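Local coordinates for protein AxyAgu115A (Amphibacillus xylanus NBRC 15112, PDB 6NPS) that probably hydrolyses alpha-linked glucuronic acid side groups of arabinoglucuronoxylan, as an alpha-glucuronidase of glycoside hydrolase family 115, at residues 23-28 against 71-76; 31-36 against 65-70; 658-663 against 707-712. The protein carries 3 engineered substitutions. All coordinates share one frame; numbering follows the deposited sequence.

Interaction 1: 23-28 against 71-76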
loop_
_atom_site.group_PDB
_atom_site.type_symbol
_atom_site.label_atom_id
_atom_site.label_comp_id
_atom_site.label_asym_id
_atom_site.label_seq_id
_atom_site.Cartn_x
_atom_site.Cartn_y
_atom_site.Cartn_z
ATOM N N TYR A 23 8.905 -55.733 44.592
ATOM C CA TYR A 23 9.491 -57.053 44.445
ATOM C C TYR A 23 10.067 -57.162 43.042
ATOM O O TYR A 23 9.458 -56.684 42.082
ATOM C CB TYR A 23 8.436 -58.122 44.680
ATOM C CG TYR A 23 8.961 -59.538 44.492
ATOM C CD1 TYR A 23 10.021 -60.011 45.249
ATOM C CD2 TYR A 23 8.404 -60.378 43.539
ATOM C CE1 TYR A 23 10.519 -61.309 45.079
ATOM C CE2 TYR A 23 8.888 -61.703 43.369
ATOM C CZ TYR A 23 9.943 -62.145 44.135
ATOM O OH TYR A 23 10.406 -63.429 43.951
ATOM N N GLN A 24 11.249 -57.762 42.917
ATOM C CA GLN A 24 11.936 -57.812 41.633
ATOM C C GLN A 24 12.202 -59.265 41.248
ATOM O O GLN A 24 12.687 -60.053 42.075
ATOM C CB GLN A 24 13.252 -57.034 41.712
ATOM C CG GLN A 24 13.712 -56.416 40.410
ATOM C CD GLN A 24 14.830 -55.397 40.625
ATOM O OE1 GLN A 24 15.989 -55.773 40.828
ATOM N NE2 GLN A 24 14.483 -54.107 40.600
ATOM N N GLU A 25 11.884 -59.630 40.008
ATOM C CA GLU A 25 12.112 -60.996 39.551
ATOM C C GLU A 25 13.196 -61.018 38.483
ATOM O O GLU A 25 13.217 -60.171 37.582
ATOM C CB GLU A 25 10.831 -61.637 38.997
ATOM C CG GLU A 25 9.791 -61.982 40.051
ATOM C CD GLU A 25 8.543 -62.654 39.458
ATOM O OE1 GLU A 25 8.250 -63.821 39.824
ATOM O OE2 GLU A 25 7.854 -62.001 38.635
ATOM N N GLU A 26 14.097 -61.992 38.610
ATOM C CA GLU A 26 15.061 -62.297 37.559
ATOM C C GLU A 26 14.413 -62.504 36.189
ATOM O O GLU A 26 14.987 -62.096 35.176
ATOM C CB GLU A 26 15.835 -63.562 37.967
ATOM C CG GLU A 26 17.257 -63.598 37.489
ATOM C CD GLU A 26 17.433 -64.335 36.165
ATOM O OE1 GLU A 26 18.593 -64.434 35.721
ATOM O OE2 GLU A 26 16.434 -64.798 35.561
ATOM N N GLU A 27 13.219 -63.099 36.142
ATOM C CA GLU A 27 12.565 -63.429 34.886
ATOM C C GLU A 27 11.918 -62.228 34.216
ATOM O O GLU A 27 11.493 -62.345 33.060
ATOM C CB GLU A 27 11.505 -64.508 35.113
ATOM C CG GLU A 27 12.050 -65.802 35.674
ATOM C CD GLU A 27 12.167 -65.794 37.199
ATOM O OE1 GLU A 27 11.661 -64.849 37.849
ATOM O OE2 GLU A 27 12.764 -66.747 37.755
ATOM N N ALA A 28 11.830 -61.092 34.906
ATOM C CA ALA A 28 11.178 -59.918 34.349
ATOM C C ALA A 28 11.931 -59.408 33.124
ATOM O O ALA A 28 13.149 -59.558 33.020
ATOM C CB ALA A 28 11.100 -58.809 35.403
ATOM N N GLY A 71 3.560 -64.967 31.734
ATOM C CA GLY A 71 4.547 -65.743 31.031
ATOM C C GLY A 71 5.980 -65.363 31.321
ATOM O O GLY A 71 6.892 -66.016 30.814
ATOM N N HIS A 72 6.214 -64.341 32.131
ATOM C CA HIS A 72 7.559 -63.937 32.517
ATOM C C HIS A 72 7.618 -63.685 34.014
ATOM O O HIS A 72 8.382 -62.827 34.482
ATOM C CB HIS A 72 7.999 -62.673 31.775
ATOM C CG HIS A 72 8.102 -62.830 30.294
ATOM N ND1 HIS A 72 9.096 -63.569 29.690
ATOM C CD2 HIS A 72 7.348 -62.321 29.294
ATOM C CE1 HIS A 72 8.939 -63.520 28.380
ATOM N NE2 HIS A 72 7.894 -62.755 28.114
ATOM N N SER A 73 6.774 -64.352 34.775
ATOM C CA SER A 73 6.687 -64.069 36.203
ATOM C C SER A 73 6.214 -65.325 36.885
ATOM O O SER A 73 5.032 -65.690 36.778
ATOM C CB SER A 73 5.745 -62.907 36.511
ATOM O OG SER A 73 5.348 -62.988 37.872
ATOM N N PRO A 74 7.110 -66.052 37.554
ATOM C CA PRO A 74 6.636 -67.197 38.343
ATOM C C PRO A 74 5.665 -66.782 39.442
ATOM O O PRO A 74 4.707 -67.521 39.722
ATOM C CB PRO A 74 7.928 -67.811 38.898
ATOM C CG PRO A 74 9.019 -66.819 38.590
ATOM C CD PRO A 74 8.576 -66.026 37.422
ATOM N N LEU A 75 5.873 -65.595 40.050
ATOM C CA LEU A 75 4.983 -65.124 41.115
ATOM C C LEU A 75 3.558 -64.958 40.603
ATOM O O LEU A 75 2.594 -65.367 41.264
ATOM C CB LEU A 75 5.482 -63.788 41.696
ATOM C CG LEU A 75 4.743 -63.279 42.962
ATOM C CD1 LEU A 75 4.337 -64.374 43.942
ATOM C CD2 LEU A 75 5.500 -62.170 43.693
ATOM N N LEU A 76 3.405 -64.312 39.441
ATOM C CA LEU A 76 2.080 -64.163 38.853
ATOM C C LEU A 76 1.405 -65.502 38.653
ATOM O O LEU A 76 0.203 -65.638 38.904
ATOM C CB LEU A 76 2.168 -63.438 37.526
ATOM C CG LEU A 76 2.309 -61.941 37.749
ATOM C CD1 LEU A 76 2.235 -61.274 36.406
ATOM C CD2 LEU A 76 1.230 -61.429 38.705
HETATM O O HOH W 1 11.507 -63.994 30.749
#
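The type I beta turn E25–A28 lies against the start of helix 74-81, and the two backbones come closest at E27 and H72, whose CA atoms are 5.6 Å apart. E25 carries the contact. With its chain extended beyond CG (chi2 -178°), it reaches across and sets both carboxylate oxygens on the helix start. OE1 accepts from L75 N at 3.0 Å, met on the syn side and slightly out of the carboxylate plane. OE2 uses its syn lone pair for S73 OG at 2.8 Å. S73 OG in turn accepts from L76 N. Cutting E25 back to an alanine is likely to leave L75 N and the S73 hydroxyl without these acceptors and to open a gap beside P74. Two glutamates touch the P74 ring: its CD is 3.3 Å from OE1 of E25 and equally close to OE1 of E27. CD2 of L75 meets CD2 of the Y23 ring obliquely at 3.4 Å, while Y23 OH bonds to R57. A water joins E27 O to H72 ND1. The arrangement is a helix N-terminus with S73 as N-cap and a glutamate from a distant turn taking a first-turn N-H.

Interaction 2: 31-36 against 65-70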
loop_
_atom_site.group_PDB
_atom_site.type_symbol
_atom_site.label_atom_id
_atom_site.label_comp_id
_atom_site.label_asym_id
_atom_site.label_seq_id
_atom_site.Cartn_x
_atom_site.Cartn_y
_atom_site.Cartn_z
ATOM N N GLY A 31 13.122 -54.107 30.051
ATOM C CA GLY A 31 12.437 -52.838 29.889
ATOM C C GLY A 31 11.390 -52.590 30.967
ATOM O O GLY A 31 11.173 -51.452 31.375
ATOM N N VAL A 32 10.702 -53.650 31.409
ATOM C CA VAL A 32 9.709 -53.522 32.473
ATOM C C VAL A 32 10.384 -53.147 33.787
ATOM O O VAL A 32 9.924 -52.251 34.499
ATOM C CB VAL A 32 8.900 -54.824 32.584
ATOM C CG1 VAL A 32 8.023 -54.807 33.844
ATOM C CG2 VAL A 32 8.070 -55.019 31.321
ATOM N N ARG A 33 11.513 -53.780 34.100
ATOM C CA ARG A 33 12.268 -53.406 35.292
ATOM C C ARG A 33 12.699 -51.941 35.243
ATOM O O ARG A 33 12.600 -51.230 36.252
ATOM C CB ARG A 33 13.482 -54.323 35.441
ATOM C CG ARG A 33 13.746 -54.796 36.869
ATOM C CD ARG A 33 14.352 -56.195 36.889
ATOM N NE ARG A 33 15.408 -56.315 35.888
ATOM C CZ ARG A 33 15.610 -57.387 35.120
ATOM N NH1 ARG A 33 14.819 -58.449 35.235
ATOM N NH2 ARG A 33 16.595 -57.389 34.228
ATOM N N LYS A 34 13.145 -51.455 34.067
ATOM C CA LYS A 34 13.520 -50.038 33.938
ATOM C C LYS A 34 12.333 -49.100 34.161
ATOM O O LYS A 34 12.501 -47.999 34.712
ATOM C CB LYS A 34 14.134 -49.765 32.563
ATOM C CG LYS A 34 15.409 -50.532 32.309
ATOM C CD LYS A 34 15.901 -50.299 30.893
ATOM C CE LYS A 34 16.852 -49.112 30.833
ATOM N NZ LYS A 34 18.173 -49.524 30.261
ATOM N N ILE A 35 11.145 -49.461 33.664
ATOM C CA ILE A 35 9.965 -48.629 33.921
ATOM C C ILE A 35 9.614 -48.670 35.415
ATOM O O ILE A 35 9.275 -47.650 36.022
ATOM C CB ILE A 35 8.798 -49.106 33.032
ATOM C CG1 ILE A 35 9.116 -48.894 31.539
ATOM C CG2 ILE A 35 7.478 -48.459 33.445
ATOM C CD1 ILE A 35 9.227 -47.442 31.159
ATOM N N ALA A 36 9.720 -49.859 36.037
ATOM C CA ALA A 36 9.475 -49.994 37.476
ATOM C C ALA A 36 10.382 -49.070 38.291
ATOM O O ALA A 36 9.925 -48.437 39.261
ATOM C CB ALA A 36 9.666 -51.453 37.900
ATOM N N VAL A 65 4.244 -54.032 46.396
ATOM C CA VAL A 65 3.822 -53.855 45.012
ATOM C C VAL A 65 4.435 -55.018 44.236
ATOM O O VAL A 65 5.655 -55.207 44.266
ATOM C CB VAL A 65 4.270 -52.502 44.440
ATOM C CG1 VAL A 65 3.987 -52.446 42.946
ATOM C CG2 VAL A 65 3.581 -51.302 45.188
ATOM N N LEU A 66 3.590 -55.828 43.601
ATOM C CA LEU A 66 4.021 -57.037 42.890
ATOM C C LEU A 66 3.610 -56.877 41.434
ATOM O O LEU A 66 2.414 -56.848 41.126
ATOM C CB LEU A 66 3.401 -58.293 43.502
ATOM C CG LEU A 66 3.572 -58.515 45.012
ATOM C CD1 LEU A 66 2.827 -59.760 45.501
ATOM C CD2 LEU A 66 5.033 -58.622 45.370
ATOM N N TYR A 67 4.593 -56.741 40.540
ATOM C CA TYR A 67 4.332 -56.482 39.135
ATOM C C TYR A 67 4.993 -57.547 38.262
ATOM O O TYR A 67 5.929 -58.231 38.675
ATOM C CB TYR A 67 4.828 -55.096 38.736
ATOM C CG TYR A 67 6.340 -54.979 38.686
ATOM C CD1 TYR A 67 7.064 -54.594 39.811
ATOM C CD2 TYR A 67 7.046 -55.282 37.505
ATOM C CE1 TYR A 67 8.439 -54.509 39.778
ATOM C CE2 TYR A 67 8.429 -55.202 37.461
ATOM C CZ TYR A 67 9.117 -54.808 38.596
ATOM O OH TYR A 67 10.487 -54.709 38.556
ATOM N N GLY A 68 4.500 -57.683 37.042
ATOM C CA GLY A 68 5.042 -58.695 36.158
ATOM C C GLY A 68 4.272 -58.749 34.863
ATOM O O GLY A 68 3.198 -58.148 34.721
ATOM N N THR A 69 4.863 -59.476 33.910
ATOM C CA THR A 69 4.284 -59.777 32.607
ATOM C C THR A 69 3.913 -61.247 32.592
ATOM O O THR A 69 4.733 -62.102 32.969
ATOM C CB THR A 69 5.279 -59.486 31.472
ATOM O OG1 THR A 69 5.777 -58.149 31.591
ATOM C CG2 THR A 69 4.613 -59.648 30.097
ATOM N N VAL A 70 2.674 -61.550 32.197
ATOM C CA VAL A 70 2.254 -62.948 32.146
ATOM C C VAL A 70 3.246 -63.741 31.299
ATOM O O VAL A 70 3.745 -63.249 30.280
ATOM C CB VAL A 70 0.830 -63.072 31.568
ATOM C CG1 VAL A 70 0.445 -64.559 31.458
ATOM C CG2 VAL A 70 -0.201 -62.347 32.411
#
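V32, R33 and A36 of helix 31-36 meet Y67 of strand 65-69, where a helix packs on a face of a mixed beta sheet in the N-terminal part of the chain. The two segments run nearly antiparallel, at 150°, and their axes pass 9.7 Å apart. No hydrogen bond crosses the contact, so it rests on side-chain packing.

Y67 makes most of the contacts: V32, R33 and A36 all touch it. Its CG sits between the backbone N and the carbonyl carbon (chi1 71°), which turns the ring out from the strand to the helix. V32 and A36, one helical turn apart, both approach this ring obliquely. The V32 and Y67 side chains slide past each other in opposite directions. CG1 of V32 lies 3.7 Å from CE2 of Y67, by the CD2-CE2 bond. A36 meets the phenol end, with its CB 3.5 Å from CZ. R33 crosses the tyrosine at about a right angle and touches it with its aliphatic part, its CG being 3.7 Å from Y67 OH. The R33 chain then bends at chi2 and chi3 and leads its guanidinium away, where NH1 makes a weak hydrogen bond to E25 O. The guanidinium and ring planes are 53° apart.

Helix 120-133 lies alongside. L127 packs on Y67, as does F22 of strand 20-23, and T123 touches V32. On the strand, Y67 and T69 both direct their side chains at the helix, with G68 between them. T69 OG1 is hydrogen-bonded to T123 OG1, which ties the strand to that second helix. The V32 methyls divide the work: CG1 goes to the tyrosine, while CG2 lies 3.9 Å from T69 OG1.

Interaction 3: 658-663 against 707-712; sequences VLPVNK and VSEKKA
The ST turn at S708 packs against P660 and V661, joining two loops of a beta-rich domain far from the centre of the chain. Segment 707-712 connects strand 700-706 of one sheet to strand 712-718 of another, and 658-663 leads into strand 666-670. In the turn, S708 OG accepts from K710 N at 3.1 Å. Across the contact, V661 N donates to V707 O at 3.1 Å, an almost straight bond (165°) with the donor tilted 21° from the carbonyl plane. The two valines also meet obliquely through their CG2 methyls, 3.6 Å apart. P660 CG lies over the face of the E709 carboxylate, 3.6 Å from its CD. S708 CB fits beside two carbonyls, V661 O and K663 O. A water accepts a hydrogen bond from E709 N and donates one to V661 O, bridging the loops where they do not bond directly. The side of L659 and N662 faces the second subunit: L659 O accepts from N652 ND2 of that subunit. The K710 chain bends at chi2 (107°) and still spans across to segment 658-663. Its NZ donates to N662 O at 3.0 Å, in the carbonyl plane and on a lone pair.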
loop_
_atom_site.group_PDB
_atom_site.type_symbol
_atom_site.label_atom_id
_atom_site.label_comp_id
_atom_site.label_asym_id
_atom_site.label_seq_id
_atom_site.Cartn_x
_atom_site.Cartn_y
_atom_site.Cartn_z
ATOM N N VAL A 658 3.049 9.804 11.913
ATOM C CA VAL A 658 2.323 10.905 11.276
ATOM C C VAL A 658 3.010 12.208 11.631
ATOM O O VAL A 658 3.555 12.346 12.733
ATOM C CB VAL A 658 0.860 10.844 11.762
ATOM C CG1 VAL A 658 0.147 12.128 11.616
ATOM C CG2 VAL A 658 0.135 9.685 11.019
ATOM N N LEU A 659 3.003 13.158 10.694
ATOM C CA LEU A 659 3.460 14.510 10.943
ATOM C C LEU A 659 2.217 15.405 10.983
ATOM O O LEU A 659 1.434 15.410 10.013
ATOM C CB LEU A 659 4.438 14.980 9.851
ATOM C CG LEU A 659 5.705 14.084 9.730
ATOM C CD1 LEU A 659 6.542 14.361 8.460
ATOM C CD2 LEU A 659 6.558 14.270 10.967
ATOM N N PRO A 660 1.986 16.161 12.064
ATOM C CA PRO A 660 0.731 16.945 12.179
ATOM C C PRO A 660 0.542 17.919 11.032
ATOM O O PRO A 660 1.480 18.541 10.573
ATOM C CB PRO A 660 0.899 17.712 13.497
ATOM C CG PRO A 660 2.167 17.210 14.121
ATOM C CD PRO A 660 2.979 16.479 13.103
ATOM N N VAL A 661 -0.710 18.120 10.624
ATOM C CA VAL A 661 -0.968 19.159 9.634
ATOM C C VAL A 661 -1.102 20.515 10.332
ATOM O O VAL A 661 -1.185 20.592 11.560
ATOM C CB VAL A 661 -2.233 18.847 8.813
ATOM C CG1 VAL A 661 -2.042 17.513 8.044
ATOM C CG2 VAL A 661 -3.460 18.792 9.743
ATOM N N ASN A 662 -1.178 21.573 9.546
ATOM C CA ASN A 662 -1.174 22.950 10.068
ATOM C C ASN A 662 -2.524 23.396 10.633
ATOM O O ASN A 662 -2.564 24.067 11.670
ATOM C CB ASN A 662 -0.754 23.917 8.976
ATOM C CG ASN A 662 0.697 23.685 8.501
ATOM O OD1 ASN A 662 1.560 23.289 9.277
ATOM N ND2 ASN A 662 0.958 23.967 7.217
ATOM N N LYS A 663 -3.684 23.061 9.941
ATOM C CA LYS A 663 -4.941 23.645 10.428
ATOM C C LYS A 663 -5.559 22.778 11.516
ATOM O O LYS A 663 -5.355 21.563 11.535
ATOM C CB LYS A 663 -5.937 23.797 9.287
ATOM C CG LYS A 663 -5.674 24.991 8.386
ATOM C CD LYS A 663 -6.727 25.105 7.299
ATOM C CE LYS A 663 -6.302 26.110 6.212
ATOM N NZ LYS A 663 -4.841 26.477 6.279
ATOM N N VAL A 707 -5.835 15.622 13.876
ATOM C CA VAL A 707 -4.836 15.493 12.821
ATOM C C VAL A 707 -3.749 16.523 12.952
ATOM O O VAL A 707 -2.761 16.441 12.226
ATOM C CB VAL A 707 -5.464 15.592 11.416
ATOM C CG1 VAL A 707 -6.459 14.469 11.212
ATOM C CG2 VAL A 707 -6.122 16.937 11.242
ATOM N N SER A 708 -3.913 17.515 13.820
ATOM C CA SER A 708 -2.912 18.549 14.053
ATOM C C SER A 708 -2.516 18.561 15.530
ATOM O O SER A 708 -3.144 17.907 16.370
ATOM C CB SER A 708 -3.455 19.919 13.660
ATOM O OG SER A 708 -4.300 20.324 14.736
ATOM N N GLU A 709 -1.495 19.349 15.859
ATOM C CA GLU A 709 -1.114 19.567 17.246
ATOM C C GLU A 709 -1.706 20.856 17.815
ATOM O O GLU A 709 -1.237 21.340 18.846
ATOM C CB GLU A 709 0.406 19.557 17.385
ATOM C CG GLU A 709 0.911 18.191 17.820
ATOM C CD GLU A 709 2.413 18.016 17.671
ATOM O OE1 GLU A 709 2.887 16.860 17.802
ATOM O OE2 GLU A 709 3.111 19.028 17.425
ATOM N N LYS A 710 -2.752 21.391 17.187
ATOM C CA LYS A 710 -3.419 22.618 17.611
ATOM C C LYS A 710 -4.669 22.288 18.414
ATOM O O LYS A 710 -5.250 21.207 18.291
ATOM C CB LYS A 710 -3.793 23.471 16.403
ATOM C CG LYS A 710 -2.733 24.473 16.035
ATOM C CD LYS A 710 -2.005 24.090 14.789
ATOM C CE LYS A 710 -1.097 25.223 14.325
ATOM N NZ LYS A 710 -0.115 24.769 13.312
ATOM N N LYS A 711 -5.097 23.232 19.243
ATOM C CA LYS A 711 -6.340 22.975 19.960
ATOM C C LYS A 711 -7.504 23.133 18.984
ATOM O O LYS A 711 -7.538 24.064 18.168
ATOM C CB LYS A 711 -6.481 23.876 21.198
ATOM C CG LYS A 711 -6.121 25.325 21.015
ATOM C CD LYS A 711 -7.306 26.134 20.481
ATOM C CE LYS A 711 -6.951 27.600 20.224
ATOM N NZ LYS A 711 -7.777 28.187 19.125
ATOM N N ALA A 712 -8.411 22.171 19.004
ATOM C CA ALA A 712 -9.535 22.136 18.076
ATOM C C ALA A 712 -10.796 21.847 18.875
ATOM O O ALA A 712 -10.893 20.779 19.477
ATOM C CB ALA A 712 -9.327 21.041 17.025
HETATM O O HOH W 2 -0.012 21.193 14.090
#

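Overall arrangement
Interactions 1 and 2 belong to one neighbourhood in the N-terminal part of the chain, with centres about 8 Å apart. Along the chain, interaction 2 is nested inside the loop closed by interaction 1. Strand 64-69 is followed, after a short loop, by helix 74-81, which links the second segments of both. R33 of helix 30-47 also touches the turn at E25 and A28. Interaction 3 comes later, on the opposite side of the chain's centre, about 86 Å from interaction 1 and 78 Å from interaction 2, centre to centre. It lies in a separate beta-rich domain, next to the second subunit. The contacts thus belong to two widely separated parts of a multidomain enzyme.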